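Local coordinates for vascular protein tyrosine phosphatase 1 (Rattus norvegicus, PDB 3I36) that probably catalyses the removal of phosphate from protein phosphotyrosine by hydrolysis, this chain being the catalytic domain of a larger transmembrane receptor-type phosphatase, at residues R259-I264 with L301-A306; T251-A256 with Y293-Q298; I100-M105 with W129-E134; G72-R75 with L80-D83. One frame throughout, in Å; residues are numbered along the deposited sequence.

Contact 1. Residues R259-I264 with L301-A306; sequences RLIYQI and LDIIRA
Ile261 and Ile303 meet at about a right angle, the end of one chain laid against the flank of the other. The CD1 methyl of Ile303 presses on CG1 of Ile261 at 3.4 Å, tighter than carbons usually pack, and it lies 4.0 Å from CD1 of Ile261. Ile264, one turn further along its helix, comes in at a slant to the other branch of the same residue. Its CD1 rests 3.7 Å from CG2 of Ile303. Ile303 thus serves two neighbours with two branches. With chi1 at -69°, CG2 stands anti to the backbone N and CG1 anti to the carbonyl carbon, a fork that offers one methyl to each partner. The helices that carry these residues, 249-267 and 290-305, run in much the same direction, their short axes 34° apart and 11.0 Å away from each other at closest. They belong to the helical side of the tyrosine phosphatase domain, where helix 249-267 follows directly on the phosphate-binding loop; the contact lies well down that helix, away from the catalytic and substrate-binding residues. Isoleucine suits the spacing, since its CG1-CD1 arm is long enough to bridge the gap while branching at CB keeps the arm stiff. Ile304 joins at the margin, with CG1 4.5 Å from CD1 of Ile264, and its own packing is shared with Val28 and Phe31 of helix 28-53. Helix 218-231 flanks the cluster, Tyr225 touching Ile261 and Ile221 touching Ile303. The polar neighbours look elsewhere: Asp302 bonds to Thr217, and Arg305 pairs with Glu32.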
loop_
_atom_site.group_PDB
_atom_site.type_symbol
_atom_site.label_atom_id
_atom_site.label_comp_id
_atom_site.label_asym_id
_atom_site.label_seq_id
_atom_site.Cartn_x
_atom_site.Cartn_y
_atom_site.Cartn_z
ATOM N N ARG A 259 2.848 4.364 -9.256
ATOM C CA ARG A 259 4.020 4.152 -10.076
ATOM C C ARG A 259 3.720 4.335 -11.555
ATOM O O ARG A 259 4.511 4.936 -12.278
ATOM C CB ARG A 259 4.591 2.772 -9.798
ATOM C CG ARG A 259 5.151 2.676 -8.386
ATOM C CD ARG A 259 5.649 1.284 -8.087
ATOM N NE ARG A 259 6.700 0.875 -9.011
ATOM C CZ ARG A 259 7.459 -0.204 -8.845
ATOM N NH1 ARG A 259 7.296 -0.965 -7.769
ATOM N NH2 ARG A 259 8.378 -0.519 -9.748
ATOM N N LEU A 260 2.577 3.817 -11.995
ATOM C CA LEU A 260 2.169 3.945 -13.384
ATOM C C LEU A 260 1.994 5.395 -13.764
ATOM O O LEU A 260 2.349 5.801 -14.866
ATOM C CB LEU A 260 0.853 3.215 -13.605
ATOM C CG LEU A 260 1.073 1.715 -13.696
ATOM C CD1 LEU A 260 -0.244 1.010 -13.469
ATOM C CD2 LEU A 260 1.679 1.388 -15.065
ATOM N N ILE A 261 1.423 6.185 -12.863
ATOM C CA ILE A 261 1.205 7.590 -13.190
ATOM C C ILE A 261 2.533 8.290 -13.403
ATOM O O ILE A 261 2.704 9.040 -14.368
ATOM C CB ILE A 261 0.377 8.307 -12.114
ATOM C CG1 ILE A 261 -1.061 7.750 -12.111
ATOM C CG2 ILE A 261 0.409 9.815 -12.333
ATOM C CD1 ILE A 261 -1.896 8.201 -10.899
ATOM N N TYR A 262 3.497 8.034 -12.526
ATOM C CA TYR A 262 4.810 8.639 -12.734
ATOM C C TYR A 262 5.398 8.220 -14.071
ATOM O O TYR A 262 5.946 9.037 -14.801
ATOM C CB TYR A 262 5.770 8.228 -11.647
ATOM C CG TYR A 262 5.654 9.039 -10.388
ATOM C CD1 TYR A 262 5.918 10.402 -10.392
ATOM C CD2 TYR A 262 5.318 8.434 -9.186
ATOM C CE1 TYR A 262 5.831 11.145 -9.234
ATOM C CE2 TYR A 262 5.238 9.162 -8.016
ATOM C CZ TYR A 262 5.493 10.520 -8.044
ATOM O OH TYR A 262 5.424 11.241 -6.876
ATOM N N GLN A 263 5.293 6.931 -14.364
ATOM C CA GLN A 263 5.794 6.337 -15.597
ATOM C C GLN A 263 5.194 7.061 -16.798
ATOM O O GLN A 263 5.880 7.458 -17.731
ATOM C CB GLN A 263 5.336 4.879 -15.628
ATOM C CG GLN A 263 6.392 3.841 -15.921
ATOM C CD GLN A 263 5.907 2.435 -15.582
ATOM O OE1 GLN A 263 4.770 2.063 -15.885
ATOM N NE2 GLN A 263 6.768 1.651 -14.952
ATOM N N ILE A 264 3.867 7.185 -16.771
ATOM C CA ILE A 264 3.139 7.857 -17.838
ATOM C C ILE A 264 3.621 9.297 -17.956
ATOM O O ILE A 264 3.936 9.776 -19.041
ATOM C CB ILE A 264 1.620 7.870 -17.542
ATOM C CG1 ILE A 264 1.009 6.497 -17.818
ATOM C CG2 ILE A 264 0.914 8.948 -18.375
ATOM C CD1 ILE A 264 -0.393 6.349 -17.229
ATOM N N LEU A 301 -5.584 3.369 -18.815
ATOM C CA LEU A 301 -6.376 3.767 -19.970
ATOM C C LEU A 301 -7.075 5.086 -19.691
ATOM O O LEU A 301 -7.075 6.004 -20.520
ATOM C CB LEU A 301 -7.398 2.683 -20.317
ATOM C CG LEU A 301 -8.193 2.910 -21.596
ATOM C CD1 LEU A 301 -7.259 2.843 -22.789
ATOM C CD2 LEU A 301 -9.324 1.874 -21.710
ATOM N N ASP A 302 -7.669 5.182 -18.511
ATOM C CA ASP A 302 -8.414 6.374 -18.139
ATOM C C ASP A 302 -7.503 7.594 -18.023
ATOM O O ASP A 302 -7.876 8.696 -18.421
ATOM C CB ASP A 302 -9.169 6.135 -16.834
ATOM C CG ASP A 302 -10.252 5.083 -16.985
ATOM O OD1 ASP A 302 -10.554 4.712 -18.136
ATOM O OD2 ASP A 302 -10.805 4.633 -15.963
ATOM N N ILE A 303 -6.307 7.388 -17.485
ATOM C CA ILE A 303 -5.344 8.466 -17.339
ATOM C C ILE A 303 -4.918 8.970 -18.704
ATOM O O ILE A 303 -4.904 10.170 -18.963
ATOM C CB ILE A 303 -4.111 7.986 -16.564
ATOM C CG1 ILE A 303 -4.498 7.717 -15.114
ATOM C CG2 ILE A 303 -2.977 9.004 -16.671
ATOM C CD1 ILE A 303 -3.464 6.986 -14.325
ATOM N N ILE A 304 -4.580 8.033 -19.578
ATOM C CA ILE A 304 -4.195 8.350 -20.942
ATOM C C ILE A 304 -5.322 9.070 -21.683
ATOM O O ILE A 304 -5.106 10.106 -22.312
ATOM C CB ILE A 304 -3.802 7.068 -21.689
ATOM C CG1 ILE A 304 -2.438 6.585 -21.186
ATOM C CG2 ILE A 304 -3.778 7.301 -23.186
ATOM C CD1 ILE A 304 -2.084 5.176 -21.618
ATOM N N ARG A 305 -6.522 8.512 -21.611
ATOM C CA ARG A 305 -7.689 9.148 -22.210
ATOM C C ARG A 305 -7.964 10.521 -21.613
ATOM O O ARG A 305 -8.427 11.422 -22.309
ATOM C CB ARG A 305 -8.930 8.275 -22.034
ATOM C CG ARG A 305 -8.976 7.047 -22.911
ATOM C CD ARG A 305 -10.232 6.258 -22.598
ATOM N NE ARG A 305 -10.410 5.116 -23.489
ATOM C CZ ARG A 305 -11.390 4.224 -23.368
ATOM N NH1 ARG A 305 -12.279 4.343 -22.389
ATOM N NH2 ARG A 305 -11.482 3.212 -24.224
ATOM N N ALA A 306 -7.713 10.674 -20.317
ATOM C CA ALA A 306 -7.986 11.943 -19.644
ATOM C C ALA A 306 -6.873 12.946 -19.927
ATOM O O ALA A 306 -6.917 14.087 -19.464
ATOM C CB ALA A 306 -8.174 11.745 -18.143
#

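Contact 2. Residues T251-A256 with Y293-Q298; sequences TGTFIA and YVFLNQ
Thr253 takes a chi1 of -59°, which puts its methyl CG2 anti to the backbone N and directs it at Phe295 and Leu296, while OG1 is folded back beside its own helix. Leu296 answers with a chi1 of -81° and an extended second torsion that carry its two methyls over to Thr253 and Ala256. This is helix-on-helix packing in the core of the tyrosine phosphatase fold, near the start of helix 249-267, whose first residues belong to the phosphate-binding loop. The two segments run nearly side by side, at 23° and with axes 10.0 Å apart, the leucine of one helix filling the space between them against small residues, threonine and alanine, of the other. Threonine fits because its hydroxyl can be satisfied inside the helix: OG1 is hydrogen-bonded to the carbonyl oxygen of Gly249, one turn back and a probable substrate-binding residue. The methyl branch is the one that touches helix 290-305 here. It lies at the edge of the Phe295 ring, near its plane, with CG2 of Thr253 3.7 Å from CD2 of Phe295, and the two side chains stand roughly perpendicular. The same CG2 is 3.8 Å from CD2 of Leu296. Further down, alanine offers just one methyl, and both arms of the leucine straddle it: CB of Ala256 is 3.7 Å from CD2 of Leu296. Outside the pair, Pro214 and Leu220 pack on Phe295, and Val272 on Leu296. CB of Ala256 and CD1 of Leu296 are 3.5 Å apart, closer than carbons usually pack, and CD2 of Leu296 lies 3.5 Å from the carbonyl O of Thr253.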
loop_
_atom_site.group_PDB
_atom_site.type_symbol
_atom_site.label_atom_id
_atom_site.label_comp_id
_atom_site.label_asym_id
_atom_site.label_seq_id
_atom_site.Cartn_x
_atom_site.Cartn_y
_atom_site.Cartn_z
ATOM N N THR A 251 -3.697 -2.438 -1.659
ATOM C CA THR A 251 -2.424 -1.786 -1.396
ATOM C C THR A 251 -1.541 -1.845 -2.623
ATOM O O THR A 251 -0.996 -0.832 -3.046
ATOM C CB THR A 251 -1.735 -2.443 -0.200
ATOM O OG1 THR A 251 -2.436 -2.057 0.986
ATOM C CG2 THR A 251 -0.271 -2.010 -0.102
ATOM N N GLY A 252 -1.408 -3.034 -3.194
ATOM C CA GLY A 252 -0.565 -3.203 -4.366
ATOM C C GLY A 252 -1.135 -2.426 -5.526
ATOM O O GLY A 252 -0.410 -1.856 -6.327
ATOM N N THR A 253 -2.457 -2.420 -5.628
ATOM C CA THR A 253 -3.116 -1.691 -6.695
ATOM C C THR A 253 -2.808 -0.204 -6.570
ATOM O O THR A 253 -2.419 0.442 -7.534
ATOM C CB THR A 253 -4.632 -1.953 -6.674
ATOM O OG1 THR A 253 -4.852 -3.358 -6.820
ATOM C CG2 THR A 253 -5.336 -1.221 -7.809
ATOM N N PHE A 254 -2.950 0.328 -5.370
ATOM C CA PHE A 254 -2.677 1.732 -5.162
ATOM C C PHE A 254 -1.216 2.051 -5.493
ATOM O O PHE A 254 -0.908 3.027 -6.186
ATOM C CB PHE A 254 -2.962 2.108 -3.725
ATOM C CG PHE A 254 -2.581 3.516 -3.406
ATOM C CD1 PHE A 254 -3.469 4.547 -3.648
ATOM C CD2 PHE A 254 -1.331 3.809 -2.916
ATOM C CE1 PHE A 254 -3.131 5.845 -3.382
ATOM C CE2 PHE A 254 -0.976 5.120 -2.649
ATOM C CZ PHE A 254 -1.894 6.138 -2.881
ATOM N N ILE A 255 -0.307 1.228 -4.994
ATOM C CA ILE A 255 1.102 1.495 -5.234
ATOM C C ILE A 255 1.395 1.436 -6.725
ATOM O O ILE A 255 2.094 2.300 -7.283
ATOM C CB ILE A 255 1.994 0.511 -4.491
ATOM C CG1 ILE A 255 1.924 0.790 -2.984
ATOM C CG2 ILE A 255 3.441 0.618 -5.015
ATOM C CD1 ILE A 255 2.703 -0.207 -2.172
ATOM N N ALA A 256 0.830 0.435 -7.387
ATOM C CA ALA A 256 1.059 0.294 -8.824
ATOM C C ALA A 256 0.509 1.502 -9.563
ATOM O O ALA A 256 1.143 2.015 -10.476
ATOM C CB ALA A 256 0.417 -0.990 -9.351
ATOM N N TYR A 293 -5.796 -6.293 -11.298
ATOM C CA TYR A 293 -4.802 -6.123 -12.346
ATOM C C TYR A 293 -5.420 -5.456 -13.569
ATOM O O TYR A 293 -4.807 -4.596 -14.194
ATOM C CB TYR A 293 -4.215 -7.470 -12.732
ATOM C CG TYR A 293 -3.053 -7.379 -13.689
ATOM C CD1 TYR A 293 -1.780 -7.102 -13.229
ATOM C CD2 TYR A 293 -3.233 -7.562 -15.053
ATOM C CE1 TYR A 293 -0.712 -7.019 -14.085
ATOM C CE2 TYR A 293 -2.163 -7.492 -15.925
ATOM C CZ TYR A 293 -0.903 -7.212 -15.429
ATOM O OH TYR A 293 0.179 -7.134 -16.271
ATOM N N VAL A 294 -6.629 -5.871 -13.920
ATOM C CA VAL A 294 -7.321 -5.236 -15.027
ATOM C C VAL A 294 -7.654 -3.801 -14.659
ATOM O O VAL A 294 -7.515 -2.898 -15.472
ATOM C CB VAL A 294 -8.595 -5.997 -15.416
ATOM C CG1 VAL A 294 -9.375 -5.216 -16.479
ATOM C CG2 VAL A 294 -8.228 -7.386 -15.920
ATOM N N PHE A 295 -8.093 -3.605 -13.419
ATOM C CA PHE A 295 -8.379 -2.267 -12.904
ATOM C C PHE A 295 -7.186 -1.345 -13.088
ATOM O O PHE A 295 -7.351 -0.167 -13.417
ATOM C CB PHE A 295 -8.789 -2.350 -11.433
ATOM C CG PHE A 295 -9.119 -1.023 -10.804
ATOM C CD1 PHE A 295 -10.363 -0.432 -10.999
ATOM C CD2 PHE A 295 -8.199 -0.384 -9.994
ATOM C CE1 PHE A 295 -10.672 0.777 -10.398
ATOM C CE2 PHE A 295 -8.493 0.820 -9.401
ATOM C CZ PHE A 295 -9.730 1.409 -9.600
ATOM N N LEU A 296 -5.975 -1.869 -12.887
ATOM C CA LEU A 296 -4.772 -1.052 -13.075
ATOM C C LEU A 296 -4.681 -0.624 -14.503
ATOM O O LEU A 296 -4.375 0.523 -14.826
ATOM C CB LEU A 296 -3.517 -1.864 -12.802
ATOM C CG LEU A 296 -3.138 -2.016 -11.359
ATOM C CD1 LEU A 296 -1.837 -2.791 -11.300
ATOM C CD2 LEU A 296 -3.000 -0.618 -10.771
ATOM N N ASN A 297 -4.926 -1.580 -15.379
ATOM C CA ASN A 297 -4.871 -1.268 -16.780
ATOM C C ASN A 297 -5.965 -0.278 -17.114
ATOM O O ASN A 297 -5.760 0.626 -17.916
ATOM C CB ASN A 297 -4.960 -2.547 -17.583
ATOM C CG ASN A 297 -3.669 -3.309 -17.540
ATOM O OD1 ASN A 297 -3.451 -4.158 -16.665
ATOM N ND2 ASN A 297 -2.778 -2.981 -18.459
ATOM N N GLN A 298 -7.124 -0.435 -16.482
ATOM C CA GLN A 298 -8.196 0.541 -16.677
ATOM C C GLN A 298 -7.738 1.930 -16.230
ATOM O O GLN A 298 -8.014 2.946 -16.884
ATOM C CB GLN A 298 -9.449 0.140 -15.902
ATOM C CG GLN A 298 -10.662 1.007 -16.258
ATOM C CD GLN A 298 -11.070 0.822 -17.702
ATOM O OE1 GLN A 298 -11.364 -0.298 -18.124
ATOM N NE2 GLN A 298 -11.087 1.915 -18.472
#

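Contact 3. Residues I100-M105 with W129-E134; sequences INANYM and WRMVWE
Met131 reaches out of its helix toward Ile100 and Ala102, and nearly every atom of its side chain can be followed into that pair. CB starts beside the isoleucine, 4.0 Å from CD1 of Ile100. With CG anti to the backbone N (chi1 175°), the chain runs straight out from the helix as far as the sulfur. SD then meets both partners, at 3.6 Å from CB of Ala102 and 3.8 Å from CG2 of Ile100. The last torsion bends (chi3 71°) and turns the terminal methyl along the two residues: CE lies 3.7 Å from CD1 of Ile100 and 4.0 Å from CB of Ala102. Ile100 and Met131 cross at about a right angle, with the sulfur against CG2 and the terminal methyl against CD1. Methionine suits a long span because it is unbranched, flexible and apolar to its tip, whereas alanine on the strand keeps the floor low enough for the sulfur to approach. Shortening Met131 to an alanine is likely to open a gap between the helix and the strand and to strip Ile100 and Ala102 of the sulfur and methyl packed on them. Between those two residues, Asn101 sits at the centre of an inverse gamma turn where the chain turns a corner; its side chain leads away, to hydrogen bonds with Val79 and Arg283. Val87 of strand 86-88 adds to the packing on Met131. Helix 125-134 is the connector of a beta-alpha-beta crossover from strand 114-117 to the parallel strand 139-142, packed here against Ile100, just before the corner, and strand 102-105, the neighbour of strand 114-117 in the mixed sheet of the phosphatase fold.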
loop_
_atom_site.group_PDB
_atom_site.type_symbol
_atom_site.label_atom_id
_atom_site.label_comp_id
_atom_site.label_asym_id
_atom_site.label_seq_id
_atom_site.Cartn_x
_atom_site.Cartn_y
_atom_site.Cartn_z
ATOM N N ILE A 100 7.528 -6.972 11.801
ATOM C CA ILE A 100 6.203 -6.486 11.488
ATOM C C ILE A 100 5.870 -6.991 10.104
ATOM O O ILE A 100 6.752 -7.145 9.245
ATOM C CB ILE A 100 6.128 -4.954 11.534
ATOM C CG1 ILE A 100 4.684 -4.486 11.261
ATOM C CG2 ILE A 100 7.133 -4.366 10.536
ATOM C CD1 ILE A 100 4.389 -3.072 11.765
ATOM N N ASN A 101 4.601 -7.291 9.892
ATOM C CA ASN A 101 4.187 -7.781 8.606
ATOM C C ASN A 101 4.093 -6.603 7.657
ATOM O O ASN A 101 3.047 -5.965 7.540
ATOM C CB ASN A 101 2.853 -8.496 8.688
ATOM C CG ASN A 101 2.553 -9.247 7.418
ATOM O OD1 ASN A 101 2.637 -8.678 6.325
ATOM N ND2 ASN A 101 2.238 -10.533 7.542
ATOM N N ALA A 102 5.219 -6.305 7.025
ATOM C CA ALA A 102 5.361 -5.127 6.182
ATOM C C ALA A 102 6.599 -5.311 5.336
ATOM O O ALA A 102 7.585 -5.915 5.772
ATOM C CB ALA A 102 5.501 -3.861 7.038
ATOM N N ASN A 103 6.558 -4.779 4.122
ATOM C CA ASN A 103 7.730 -4.799 3.263
ATOM C C ASN A 103 7.887 -3.450 2.613
ATOM O O ASN A 103 6.897 -2.787 2.307
ATOM C CB ASN A 103 7.564 -5.819 2.141
ATOM C CG ASN A 103 7.482 -7.220 2.658
ATOM O OD1 ASN A 103 8.503 -7.896 2.849
ATOM N ND2 ASN A 103 6.272 -7.671 2.892
ATOM N N TYR A 104 9.135 -3.071 2.376
ATOM C CA TYR A 104 9.417 -1.908 1.561
ATOM C C TYR A 104 9.038 -2.266 0.147
ATOM O O TYR A 104 9.418 -3.314 -0.350
ATOM C CB TYR A 104 10.894 -1.581 1.599
ATOM C CG TYR A 104 11.372 -1.231 2.968
ATOM C CD1 TYR A 104 11.121 0.021 3.514
ATOM C CD2 TYR A 104 12.081 -2.153 3.724
ATOM C CE1 TYR A 104 11.569 0.340 4.795
ATOM C CE2 TYR A 104 12.531 -1.846 4.980
ATOM C CZ TYR A 104 12.277 -0.600 5.512
ATOM O OH TYR A 104 12.730 -0.318 6.779
ATOM N N MET A 105 8.299 -1.383 -0.504
ATOM C CA MET A 105 7.924 -1.601 -1.884
ATOM C C MET A 105 8.503 -0.454 -2.674
ATOM O O MET A 105 8.343 0.715 -2.299
ATOM C CB MET A 105 6.402 -1.622 -2.025
ATOM C CG MET A 105 5.716 -2.387 -0.914
ATOM S SD MET A 105 6.078 -4.153 -0.963
ATOM C CE MET A 105 5.728 -4.385 -2.708
ATOM N N TRP A 129 2.855 1.509 15.052
ATOM C CA TRP A 129 3.305 2.872 15.290
ATOM C C TRP A 129 4.814 2.970 15.428
ATOM O O TRP A 129 5.415 3.986 15.080
ATOM C CB TRP A 129 2.585 3.484 16.483
ATOM C CG TRP A 129 1.189 3.807 16.120
ATOM C CD1 TRP A 129 0.068 3.115 16.467
ATOM C CD2 TRP A 129 0.766 4.869 15.264
ATOM N NE1 TRP A 129 -1.043 3.707 15.906
ATOM C CE2 TRP A 129 -0.641 4.786 15.162
ATOM C CE3 TRP A 129 1.436 5.893 14.583
ATOM C CZ2 TRP A 129 -1.387 5.688 14.405
ATOM C CZ3 TRP A 129 0.694 6.786 13.823
ATOM C CH2 TRP A 129 -0.703 6.680 13.746
ATOM N N ARG A 130 5.434 1.907 15.909
ATOM C CA ARG A 130 6.881 1.897 16.019
ATOM C C ARG A 130 7.470 1.933 14.612
ATOM O O ARG A 130 8.457 2.611 14.358
ATOM C CB ARG A 130 7.369 0.676 16.799
ATOM C CG ARG A 130 8.830 0.773 17.209
ATOM C CD ARG A 130 9.145 -0.135 18.393
ATOM N NE ARG A 130 8.637 -1.480 18.190
ATOM C CZ ARG A 130 9.389 -2.521 17.856
ATOM N NH1 ARG A 130 8.832 -3.707 17.686
ATOM N NH2 ARG A 130 10.689 -2.368 17.686
ATOM N N MET A 131 6.827 1.237 13.684
ATOM C CA MET A 131 7.282 1.253 12.301
ATOM C C MET A 131 7.070 2.645 11.734
ATOM O O MET A 131 7.941 3.209 11.075
ATOM C CB MET A 131 6.483 0.275 11.472
ATOM C CG MET A 131 6.842 0.365 10.005
ATOM S SD MET A 131 6.173 -1.000 9.057
ATOM C CE MET A 131 4.428 -0.632 9.049
ATOM N N VAL A 132 5.884 3.185 11.977
ATOM C CA VAL A 132 5.574 4.525 11.521
ATOM C C VAL A 132 6.653 5.465 12.005
ATOM O O VAL A 132 7.170 6.270 11.240
ATOM C CB VAL A 132 4.212 5.005 12.051
ATOM C CG1 VAL A 132 4.113 6.543 11.959
ATOM C CG2 VAL A 132 3.094 4.355 11.257
ATOM N N TRP A 133 7.001 5.356 13.282
ATOM C CA TRP A 133 7.987 6.266 13.849
ATOM C C TRP A 133 9.379 6.000 13.302
ATOM O O TRP A 133 10.045 6.887 12.763
ATOM C CB TRP A 133 8.050 6.173 15.368
ATOM C CG TRP A 133 9.074 7.126 15.835
ATOM C CD1 TRP A 133 10.357 6.849 16.216
ATOM C CD2 TRP A 133 8.948 8.550 15.848
ATOM N NE1 TRP A 133 11.021 8.021 16.517
ATOM C CE2 TRP A 133 10.175 9.077 16.289
ATOM C CE3 TRP A 133 7.898 9.427 15.545
ATOM C CZ2 TRP A 133 10.384 10.446 16.446
ATOM C CZ3 TRP A 133 8.108 10.793 15.697
ATOM C CH2 TRP A 133 9.343 11.287 16.144
ATOM N N GLU A 134 9.827 4.762 13.443
ATOM C CA GLU A 134 11.204 4.441 13.114
ATOM C C GLU A 134 11.497 4.572 11.640
ATOM O O GLU A 134 12.630 4.810 11.250
ATOM C CB GLU A 134 11.543 3.031 13.580
ATOM C CG GLU A 134 11.514 2.921 15.091
ATOM C CD GLU A 134 11.817 1.527 15.566
ATOM O OE1 GLU A 134 12.097 0.647 14.720
ATOM O OE2 GLU A 134 11.771 1.326 16.791
#

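Contact 4. Residues G72-R75 with L80-D83; sequences GKNR and LPYD
Asn74 and Leu80 face each other across a loop that has neither helix nor strand geometry, their CA atoms 7.0 Å apart. Both backbones are extended there, Leu80 with a psi of 137°, and Pro81 carries on in the same open course, its ring restricting the chain. Lys73, just before Asn74, has a psi near 0°, and the chain turns there before it straightens. The side chain of Asn74 points at the other segment and stands roughly perpendicular to that of Leu80. What it offers is a flat face: the CD2 methyl of Leu80 lies over the plane of the amide, closest to ND2, at 3.2 Å. CG of Asn74 is 3.5 Å from the same methyl. The proline ring keeps a looser distance, with CD of Pro81 4.3 Å from OD1 of Asn74. Asparagine is apt here because its amide can hydrogen-bond through both polar atoms while its face packs on carbon. ND2 donates to the carbonyl of Ala65, and OD1 takes hydrogen bonds from the hydroxyl of Tyr99 and from ND2 of Asn101, so both polar atoms of this buried group are satisfied. Ala65 and Glu66 also touch Leu80. In sequence the loop matches the phosphotyrosine-recognition loop of classical tyrosine phosphatases, and the side chain of Pro81 is about 8 Å from that of Val248, a probable substrate-binding residue. With bonds gripping both ends of the amide and a methyl over its face, the group has little scope to rotate, so polar and apolar forces together fix how the two ends of the loop meet.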
loop_
_atom_site.group_PDB
_atom_site.type_symbol
_atom_site.label_atom_id
_atom_site.label_comp_id
_atom_site.label_asym_id
_atom_site.label_seq_id
_atom_site.Cartn_x
_atom_site.Cartn_y
_atom_site.Cartn_z
ATOM N N GLY A 72 1.715 -14.834 15.139
ATOM C CA GLY A 72 0.534 -14.151 15.623
ATOM C C GLY A 72 0.556 -12.674 15.292
ATOM O O GLY A 72 -0.399 -11.959 15.579
ATOM N N LYS A 73 1.650 -12.214 14.691
ATOM C CA LYS A 73 1.749 -10.819 14.288
ATOM C C LYS A 73 1.321 -10.684 12.837
ATOM O O LYS A 73 1.319 -9.596 12.267
ATOM C CB LYS A 73 3.178 -10.317 14.479
ATOM C CG LYS A 73 3.710 -10.472 15.895
ATOM C CD LYS A 73 5.177 -10.069 15.931
ATOM C CE LYS A 73 5.787 -10.259 17.317
ATOM N NZ LYS A 73 7.244 -9.942 17.249
ATOM N N ASN A 74 0.963 -11.808 12.236
ATOM C CA ASN A 74 0.476 -11.809 10.870
ATOM C C ASN A 74 -1.025 -11.908 10.849
ATOM O O ASN A 74 -1.603 -12.790 11.479
ATOM C CB ASN A 74 1.063 -12.982 10.112
ATOM C CG ASN A 74 2.554 -12.934 10.074
ATOM O OD1 ASN A 74 3.135 -11.876 9.876
ATOM N ND2 ASN A 74 3.187 -14.081 10.266
ATOM N N ARG A 75 -1.656 -10.992 10.133
ATOM C CA ARG A 75 -3.096 -11.002 10.041
ATOM C C ARG A 75 -3.565 -12.242 9.311
ATOM O O ARG A 75 -4.500 -12.918 9.738
ATOM C CB ARG A 75 -3.584 -9.762 9.305
ATOM C CG ARG A 75 -5.105 -9.728 9.134
ATOM C CD ARG A 75 -5.571 -8.362 8.627
ATOM N NE ARG A 75 -5.464 -7.328 9.660
ATOM C CZ ARG A 75 -6.307 -7.212 10.678
ATOM N NH1 ARG A 75 -7.325 -8.070 10.802
ATOM N NH2 ARG A 75 -6.142 -6.251 11.573
ATOM N N LEU A 80 2.744 -13.245 4.120
ATOM C CA LEU A 80 3.920 -13.093 4.953
ATOM C C LEU A 80 4.952 -12.294 4.199
ATOM O O LEU A 80 5.195 -12.545 3.027
ATOM C CB LEU A 80 4.515 -14.453 5.279
ATOM C CG LEU A 80 3.514 -15.428 5.881
ATOM C CD1 LEU A 80 4.226 -16.731 6.183
ATOM C CD2 LEU A 80 2.889 -14.845 7.148
ATOM N N PRO A 81 5.593 -11.360 4.897
ATOM C CA PRO A 81 6.614 -10.525 4.270
ATOM C C PRO A 81 7.835 -11.369 3.921
ATOM O O PRO A 81 8.287 -12.179 4.731
ATOM C CB PRO A 81 6.965 -9.529 5.374
ATOM C CG PRO A 81 6.645 -10.286 6.685
ATOM C CD PRO A 81 5.355 -10.995 6.304
ATOM N N TYR A 82 8.376 -11.173 2.724
ATOM C CA TYR A 82 9.644 -11.790 2.386
ATOM C C TYR A 82 10.746 -11.129 3.196
ATOM O O TYR A 82 10.736 -9.917 3.401
ATOM C CB TYR A 82 9.942 -11.650 0.891
ATOM C CG TYR A 82 8.866 -12.257 0.040
ATOM C CD1 TYR A 82 8.426 -13.554 0.283
ATOM C CD2 TYR A 82 8.291 -11.546 -1.011
ATOM C CE1 TYR A 82 7.430 -14.128 -0.482
ATOM C CE2 TYR A 82 7.289 -12.115 -1.792
ATOM C CZ TYR A 82 6.866 -13.404 -1.521
ATOM O OH TYR A 82 5.890 -13.990 -2.280
ATOM N N ASP A 83 11.683 -11.943 3.661
ATOM C CA ASP A 83 12.810 -11.454 4.444
ATOM C C ASP A 83 13.580 -10.399 3.678
ATOM O O ASP A 83 14.087 -9.439 4.249
ATOM C CB ASP A 83 13.747 -12.610 4.753
ATOM C CG ASP A 83 13.108 -13.643 5.655
ATOM O OD1 ASP A 83 12.377 -13.228 6.568
ATOM O OD2 ASP A 83 13.312 -14.857 5.441
#

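How the contacts relate
Contacts 1 and 2 are two levels of one helix pair, 249-267 with 290-305; their centres are 11 Å apart, and CD1 of Leu260 packs 4.2 Å from CD2 of Leu296 between them. Contacts 3 and 4, centres 12 Å apart, are joined by the hydrogen bond from Asn101 ND2 to Asn74 OD1, 2.8 Å. The halves touch where CD1 of Ile255 meets CG of Met105 at 3.9 Å. The loop of Cys244, probably the phosphocysteine nucleophile, leads into the helix of contact 2. Side chain to side chain, Ala102 is about 9 Å from Gly247 and about 12 Å from Cys244; Thr253 is about 7 Å from Gln288, another probable substrate-binding residue.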